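Local coordinates for protein citrate synthase (Metallosphaera sedula, PDB 6ABX) that probably catalyses the condensation of acetyl-CoA with oxaloacetate and water to give citrate and free CoA, a step of the tricarboxylic acid cycle, at residues G110-G114 against V340-L344; A286-E290 against F308-L312. All blocks are in the same frame, centred on the assembly; numbering follows the deposited sequence.

Contact 1 of 2, residues G110-G114 against V340-L344; sequences GDLIG and VDEYL
Leu112, in the first turn of helix 112-134, reaches across to Asp341, in the last turns of helix 324-343, and this pair also gives the shortest CA-to-CA spacing between the two segments, 7.1 Å. The tight part gathers round one methyl group. With CG anti to the backbone N (chi1 -173°), Leu112 extends its branches toward helix 324-343, where CD1 lies 4.2 Å from Val340 CG1 and 4.0 Å from Leu344 CD1. The same CD1 is 3.8 Å from Asp341 CA, and CD2 rests 4.0 Å from Asp341 CB, so both methyls of the fork rest against the base of the aspartate. Helix 198-209 closes this side, since Ile198 touches both Leu112 and Val340. The Ile113 side is looser: much less of this residue is covered, and it and Asp341 are both partly exposed, whereas Val340 is buried. There the side chains of Asp341 and Ile113 cross at about a right angle, and Asp341 OD2 comes 3.5 Å from Ile113 CD1. The CB of Ile113 does not point at helix 324-343, but the chain, extended at chi2, brings CD1 nearer. Just ahead of the helix, Asp111 serves as the N-cap: its OD1 accepts from Gly114 N at 3.0 Å, from 62° out of the carboxylate plane. Gly114 leaves room for that carboxylate, because a beta carbon there would lie 2.0 Å from Asp111 OD2. The contact thus joins the capped start of one helix to the far end of another at the protein surface. No hydrogen bond or salt bridge links the two segments, so what holds them together is probably mostly apolar packing round Leu112, while Asp341, with a long, weak ion pair to Lys345, probably leaves part of its charge to solvent.

Contact 2 of 2, residues A286-E290 against F308-L312; sequences ANRVE and FYSGL
Ala286 and Tyr309 bring the two backbones closest, 7.7 Å between their CA atoms, where a regular turn of helix 277-297 faces the residues leading into helix 310-316. Within the first segment Ala286 O accepts from Glu290 N, and the rim of the Phe308 ring meets that same oxygen, with CZ 3.3 Å from it and the oxygen near the ring plane. Farther along the ring's edge, Val289 CG1 touches CE1 at 3.8 Å. Ala286 CB sits among Phe308, Tyr309 and Leu312, 4.1 Å from Leu312 CD2. Phe308 CD2 lies over the rim of one face of Tyr309, and the Phe308 ring meets Phe225 edge-to-face. As in other citrate synthases, the long helix 277-297 probably belongs to the small domain, while Phe308 directly follows Asp307, a predicted active-site residue; Phe308 also packs on Phe251, which binds acetyl-CoA. The polar end of the contact belongs to Tyr309. Its hydroxyl donates to Asn287 OD1 at 2.7 Å, approaching almost in line with the amide C=O (160°), and the amide and ring planes are 63° apart. The CB of Asn287 points away from 308-312, yet with CG beside the backbone N (chi1 -76°) the amide turns back and presents OD1 to the hydroxyl. A phenylalanine in place of Tyr309 would probably leave Asn287 OD1 without its donor and the amide freer to turn. Glu290 stands across the same hydroxyl, its carboxylate nearly perpendicular to the ring, with OE2 3.4 Å from OH and salt-bridged to Lys267 of helix 261-270.

How the contacts relate
Followed from the N terminus, the chain first lays down residues 110-114 at the start of helix 112-134, and contact 1 is completed only when 340-344 arrives, closing a loop of 225 largely helical residues. Contact 2 is nested inside that loop: 286-290 and 308-312 enclose just 17 residues. Helix 310-316, at the end of the short loop, is followed directly by helix 324-343, which ends in contact 1. The two contacts lie on opposite sides of the chain's centre, with centres 36 Å apart and no touching atoms. Contact 1 joins the start of helix 112-134 to the end of helix 324-343, far apart in sequence, near the surface, whereas contact 2 holds helix 277-297 against the segment beside the acetyl-CoA-binding residues.

Contact 1 of 2, residues G110-G114 against V340-L344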
ATOM      1  N   GLY A 110      -6.152  18.275  -2.514  1.00 33.28           N
ATOM      2  CA  GLY A 110      -7.492  17.784  -2.238  1.00 31.50           C
ATOM      3  C   GLY A 110      -8.087  17.024  -3.431  1.00 30.71           C
ATOM      4  O   GLY A 110      -7.372  16.246  -4.126  1.00 31.08           O
ATOM      5  N   ASP A 111      -9.401  17.198  -3.612  1.00 25.74           N
ATOM      6  CA  ASP A 111     -10.206  16.643  -4.693  1.00 23.04           C
ATOM      7  C   ASP A 111      -9.996  15.125  -4.832  1.00 19.72           C
ATOM      8  O   ASP A 111      -9.601  14.628  -5.946  1.00 17.35           O
ATOM      9  CB  ASP A 111      -9.862  17.310  -6.019  1.00 24.35           C
ATOM     10  CG  ASP A 111     -10.901  17.003  -7.084  1.00 27.90           C
ATOM     11  OD1 ASP A 111     -12.039  16.434  -6.720  1.00 24.54           O
ATOM     12  OD2 ASP A 111     -10.574  17.283  -8.265  1.00 31.80           O
ATOM     13  N   LEU A 112     -10.374  14.403  -3.783  1.00 18.16           N
ATOM     14  CA  LEU A 112     -10.252  12.908  -3.758  1.00 17.37           C
ATOM     15  C   LEU A 112     -10.988  12.345  -4.985  1.00 15.88           C
ATOM     16  O   LEU A 112     -10.429  11.514  -5.756  1.00 14.14           O
ATOM     17  CB  LEU A 112     -10.838  12.402  -2.441  1.00 18.15           C
ATOM     18  CG  LEU A 112     -10.664  10.916  -2.128  1.00 16.06           C
ATOM     19  CD1 LEU A 112     -10.865  10.666  -0.658  1.00 17.41           C
ATOM     20  CD2 LEU A 112     -11.577  10.030  -2.952  1.00 14.97           C
ATOM     21  N   ILE A 113     -12.246  12.766  -5.167  1.00 15.86           N
ATOM     22  CA  ILE A 113     -13.056  12.069  -6.204  1.00 15.21           C
ATOM     23  C   ILE A 113     -12.503  12.428  -7.583  1.00 15.65           C
ATOM     24  O   ILE A 113     -12.498  11.577  -8.483  1.00 14.86           O
ATOM     25  CB  ILE A 113     -14.582  12.281  -6.064  1.00 17.58           C
ATOM     26  CG1 ILE A 113     -15.089  11.630  -4.773  1.00 20.58           C
ATOM     27  CG2 ILE A 113     -15.316  11.682  -7.265  1.00 18.62           C
ATOM     28  CD1 ILE A 113     -16.546  11.959  -4.430  1.00 24.27           C
ATOM     29  N   GLY A 114     -12.024  13.671  -7.769  1.00 14.59           N
ATOM     30  CA  GLY A 114     -11.416  14.025  -9.078  1.00 15.16           C
ATOM     31  C   GLY A 114     -10.190  13.163  -9.389  1.00 13.40           C
ATOM     32  O   GLY A 114      -9.980  12.783 -10.538  1.00 14.66           O
ATOM     33  N   VAL A 340     -12.435   4.881   0.882  1.00 11.98           N
ATOM     34  CA  VAL A 340     -11.556   5.833   1.513  1.00 12.90           C
ATOM     35  C   VAL A 340     -12.360   7.114   1.771  1.00 12.96           C
ATOM     36  O   VAL A 340     -12.320   7.635   2.886  1.00 12.78           O
ATOM     37  CB  VAL A 340     -10.273   6.048   0.703  1.00 13.56           C
ATOM     38  CG1 VAL A 340      -9.433   7.220   1.185  1.00 13.52           C
ATOM     39  CG2 VAL A 340      -9.430   4.777   0.679  1.00 13.82           C
ATOM     40  N   ASP A 341     -13.048   7.615   0.743  1.00 12.79           N
ATOM     41  CA  ASP A 341     -13.879   8.869   0.871  1.00 14.17           C
ATOM     42  C   ASP A 341     -14.846   8.758   2.057  1.00 14.60           C
ATOM     43  O   ASP A 341     -14.967   9.700   2.856  1.00 15.38           O
ATOM     44  CB  ASP A 341     -14.571   9.182  -0.446  1.00 14.21           C
ATOM     45  CG  ASP A 341     -15.140  10.588  -0.564  1.00 16.65           C
ATOM     46  OD1 ASP A 341     -14.500  11.543  -0.095  1.00 17.40           O
ATOM     47  OD2 ASP A 341     -16.184  10.714  -1.180  1.00 18.48           O
ATOM     48  N   GLU A 342     -15.511   7.618   2.185  1.00 14.15           N
ATOM     49  CA  GLU A 342     -16.483   7.396   3.234  1.00 14.91           C
ATOM     50  C   GLU A 342     -15.800   7.432   4.603  1.00 15.92           C
ATOM     51  O   GLU A 342     -16.300   8.103   5.506  1.00 15.88           O
ATOM     52  CB  GLU A 342     -17.195   6.070   2.986  1.00 15.57           C
ATOM     53  CG  GLU A 342     -18.155   5.687   4.057  1.00 15.82           C
ATOM     54  CD  GLU A 342     -18.815   4.352   3.809  1.00 13.98           C
ATOM     55  OE1 GLU A 342     -18.084   3.309   3.810  1.00 15.03           O
ATOM     56  OE2 GLU A 342     -20.073   4.352   3.645  1.00 14.57           O
ATOM     57  N   TYR A 343     -14.691   6.703   4.735  1.00 14.65           N
ATOM     58  CA  TYR A 343     -13.941   6.577   6.016  1.00 15.03           C
ATOM     59  C   TYR A 343     -13.461   7.933   6.512  1.00 14.75           C
ATOM     60  O   TYR A 343     -13.526   8.211   7.747  1.00 16.99           O
ATOM     61  CB  TYR A 343     -12.733   5.653   5.833  1.00 14.43           C
ATOM     62  CG  TYR A 343     -12.088   5.254   7.134  1.00 15.15           C
ATOM     63  CD1 TYR A 343     -12.693   4.326   7.951  1.00 14.24           C
ATOM     64  CD2 TYR A 343     -10.859   5.764   7.520  1.00 13.74           C
ATOM     65  CE1 TYR A 343     -12.153   3.972   9.173  1.00 15.65           C
ATOM     66  CE2 TYR A 343     -10.296   5.405   8.727  1.00 14.13           C
ATOM     67  CZ  TYR A 343     -10.917   4.481   9.541  1.00 14.73           C
ATOM     68  OH  TYR A 343     -10.378   4.117  10.763  1.00 16.88           O
ATOM     69  N   LEU A 344     -12.961   8.754   5.583  1.00 14.10           N
ATOM     70  CA  LEU A 344     -12.349  10.022   5.894  1.00 16.17           C
ATOM     71  C   LEU A 344     -13.378  11.078   6.321  1.00 19.07           C
ATOM     72  O   LEU A 344     -12.957  12.173   6.688  1.00 18.33           O
ATOM     73  CB  LEU A 344     -11.552  10.556   4.707  1.00 15.54           C
ATOM     74  CG  LEU A 344     -10.279   9.765   4.379  1.00 14.67           C
ATOM     75  CD1 LEU A 344      -9.660  10.297   3.110  1.00 16.03           C
ATOM     76  CD2 LEU A 344      -9.273   9.799   5.537  1.00 15.82           C
TER

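Contact 2 of 2, residues A286-E290 against F308-L312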
ATOM      1  N   ALA A 286     -15.724 -25.368 -18.794  1.00 17.01           N
ATOM      2  CA  ALA A 286     -16.009 -24.707 -17.547  1.00 15.88           C
ATOM      3  C   ALA A 286     -17.364 -25.157 -16.961  1.00 16.27           C
ATOM      4  O   ALA A 286     -17.525 -25.397 -15.754  1.00 16.62           O
ATOM      5  CB  ALA A 286     -15.959 -23.199 -17.781  1.00 16.94           C
ATOM      6  N   ASN A 287     -18.366 -25.275 -17.823  1.00 17.77           N
ATOM      7  CA  ASN A 287     -19.695 -25.651 -17.417  1.00 21.18           C
ATOM      8  C   ASN A 287     -19.697 -27.067 -16.826  1.00 18.56           C
ATOM      9  O   ASN A 287     -20.324 -27.298 -15.770  1.00 18.93           O
ATOM     10  CB  ASN A 287     -20.684 -25.462 -18.569  1.00 23.92           C
ATOM     11  CG  ASN A 287     -21.006 -23.984 -18.752  1.00 32.75           C
ATOM     12  OD1 ASN A 287     -20.762 -23.142 -17.861  1.00 36.73           O
ATOM     13  ND2 ASN A 287     -21.565 -23.655 -19.901  1.00 38.54           N
ATOM     14  N   ARG A 288     -18.980 -27.981 -17.485  1.00 19.32           N
ATOM     15  CA  ARG A 288     -18.847 -29.350 -16.965  1.00 21.41           C
ATOM     16  C   ARG A 288     -18.107 -29.385 -15.634  1.00 18.40           C
ATOM     17  O   ARG A 288     -18.540 -30.095 -14.715  1.00 18.20           O
ATOM     18  CB  ARG A 288     -18.195 -30.284 -17.980  1.00 23.29           C
ATOM     19  CG  ARG A 288     -19.087 -30.625 -19.153  1.00 31.45           C
ATOM     20  CD  ARG A 288     -18.263 -31.004 -20.364  1.00 36.42           C
ATOM     21  NE  ARG A 288     -18.836 -32.043 -21.210  1.00 43.01           N
ATOM     22  CZ  ARG A 288     -18.432 -33.319 -21.177  1.00 46.33           C
ATOM     23  NH1 ARG A 288     -17.872 -33.823 -20.080  1.00 47.27           N
ATOM     24  NH2 ARG A 288     -18.565 -34.069 -22.251  1.00 43.85           N
ATOM     25  N   VAL A 289     -17.007 -28.619 -15.488  1.00 15.39           N
ATOM     26  CA  VAL A 289     -16.320 -28.556 -14.239  1.00 15.38           C
ATOM     27  C   VAL A 289     -17.246 -28.025 -13.146  1.00 16.94           C
ATOM     28  O   VAL A 289     -17.283 -28.538 -12.005  1.00 14.87           O
ATOM     29  CB  VAL A 289     -15.054 -27.679 -14.314  1.00 15.42           C
ATOM     30  CG1 VAL A 289     -14.472 -27.435 -12.941  1.00 16.70           C
ATOM     31  CG2 VAL A 289     -14.015 -28.272 -15.243  1.00 16.02           C
ATOM     32  N   GLU A 290     -18.024 -26.986 -13.503  1.00 16.76           N
ATOM     33  CA  GLU A 290     -18.938 -26.396 -12.534  1.00 18.43           C
ATOM     34  C   GLU A 290     -19.944 -27.445 -12.027  1.00 18.04           C
ATOM     35  O   GLU A 290     -20.141 -27.570 -10.818  1.00 18.65           O
ATOM     36  CB  GLU A 290     -19.655 -25.190 -13.169  1.00 19.58           C
ATOM     37  CG  GLU A 290     -20.376 -24.332 -12.155  1.00 22.63           C
ATOM     38  CD  GLU A 290     -21.653 -23.709 -12.686  1.00 28.03           C
ATOM     39  OE1 GLU A 290     -22.240 -22.814 -12.017  1.00 32.47           O
ATOM     40  OE2 GLU A 290     -22.105 -24.167 -13.742  1.00 32.61           O
ATOM     41  N   PHE A 308     -14.210 -18.095 -11.157  1.00 16.32           N
ATOM     42  CA  PHE A 308     -14.391 -19.256 -11.985  1.00 15.19           C
ATOM     43  C   PHE A 308     -14.572 -18.863 -13.451  1.00 15.03           C
ATOM     44  O   PHE A 308     -14.047 -19.537 -14.362  1.00 14.71           O
ATOM     45  CB  PHE A 308     -15.580 -20.054 -11.468  1.00 15.44           C
ATOM     46  CG  PHE A 308     -15.717 -21.403 -12.118  1.00 15.00           C
ATOM     47  CD1 PHE A 308     -14.902 -22.445 -11.714  1.00 15.10           C
ATOM     48  CD2 PHE A 308     -16.595 -21.605 -13.165  1.00 14.49           C
ATOM     49  CE1 PHE A 308     -15.049 -23.708 -12.276  1.00 13.99           C
ATOM     50  CE2 PHE A 308     -16.711 -22.858 -13.760  1.00 15.52           C
ATOM     51  CZ  PHE A 308     -15.899 -23.893 -13.333  1.00 15.28           C
ATOM     52  N   TYR A 309     -15.371 -17.809 -13.691  1.00 13.65           N
ATOM     53  CA  TYR A 309     -15.759 -17.394 -15.056  1.00 14.70           C
ATOM     54  C   TYR A 309     -15.018 -16.112 -15.492  1.00 13.84           C
ATOM     55  O   TYR A 309     -14.918 -15.890 -16.678  1.00 14.71           O
ATOM     56  CB  TYR A 309     -17.273 -17.148 -15.136  1.00 16.71           C
ATOM     57  CG  TYR A 309     -18.063 -18.432 -15.231  1.00 17.29           C
ATOM     58  CD1 TYR A 309     -17.916 -19.263 -16.328  1.00 19.60           C
ATOM     59  CD2 TYR A 309     -18.904 -18.835 -14.218  1.00 19.73           C
ATOM     60  CE1 TYR A 309     -18.616 -20.461 -16.433  1.00 22.31           C
ATOM     61  CE2 TYR A 309     -19.548 -20.073 -14.276  1.00 19.56           C
ATOM     62  CZ  TYR A 309     -19.413 -20.873 -15.390  1.00 21.46           C
ATOM     63  OH  TYR A 309     -20.067 -22.087 -15.429  1.00 27.77           O
ATOM     64  N   SER A 310     -14.543 -15.267 -14.563  1.00 13.12           N
ATOM     65  CA  SER A 310     -14.069 -13.908 -14.960  1.00 13.84           C
ATOM     66  C   SER A 310     -12.886 -14.017 -15.914  1.00 14.66           C
ATOM     67  O   SER A 310     -12.865 -13.344 -16.966  1.00 13.83           O
ATOM     68  CB  SER A 310     -13.751 -13.063 -13.794  1.00 13.47           C
ATOM     69  OG  SER A 310     -12.685 -13.620 -13.033  1.00 14.73           O
ATOM     70  N   GLY A 311     -11.883 -14.840 -15.567  1.00 14.67           N
ATOM     71  CA  GLY A 311     -10.718 -14.932 -16.441  1.00 15.58           C
ATOM     72  C   GLY A 311     -11.068 -15.379 -17.858  1.00 13.93           C
ATOM     73  O   GLY A 311     -10.581 -14.826 -18.844  1.00 14.62           O
ATOM     74  N   LEU A 312     -11.957 -16.360 -17.993  1.00 14.15           N
ATOM     75  CA  LEU A 312     -12.396 -16.851 -19.284  1.00 16.07           C
ATOM     76  C   LEU A 312     -13.123 -15.777 -20.098  1.00 15.83           C
ATOM     77  O   LEU A 312     -12.889 -15.606 -21.297  1.00 17.51           O
ATOM     78  CB  LEU A 312     -13.257 -18.102 -19.052  1.00 18.18           C
ATOM     79  CG  LEU A 312     -13.926 -18.674 -20.292  1.00 20.15           C
ATOM     80  CD1 LEU A 312     -12.893 -18.938 -21.363  1.00 18.41           C
ATOM     81  CD2 LEU A 312     -14.674 -19.940 -19.920  1.00 21.10           C
TER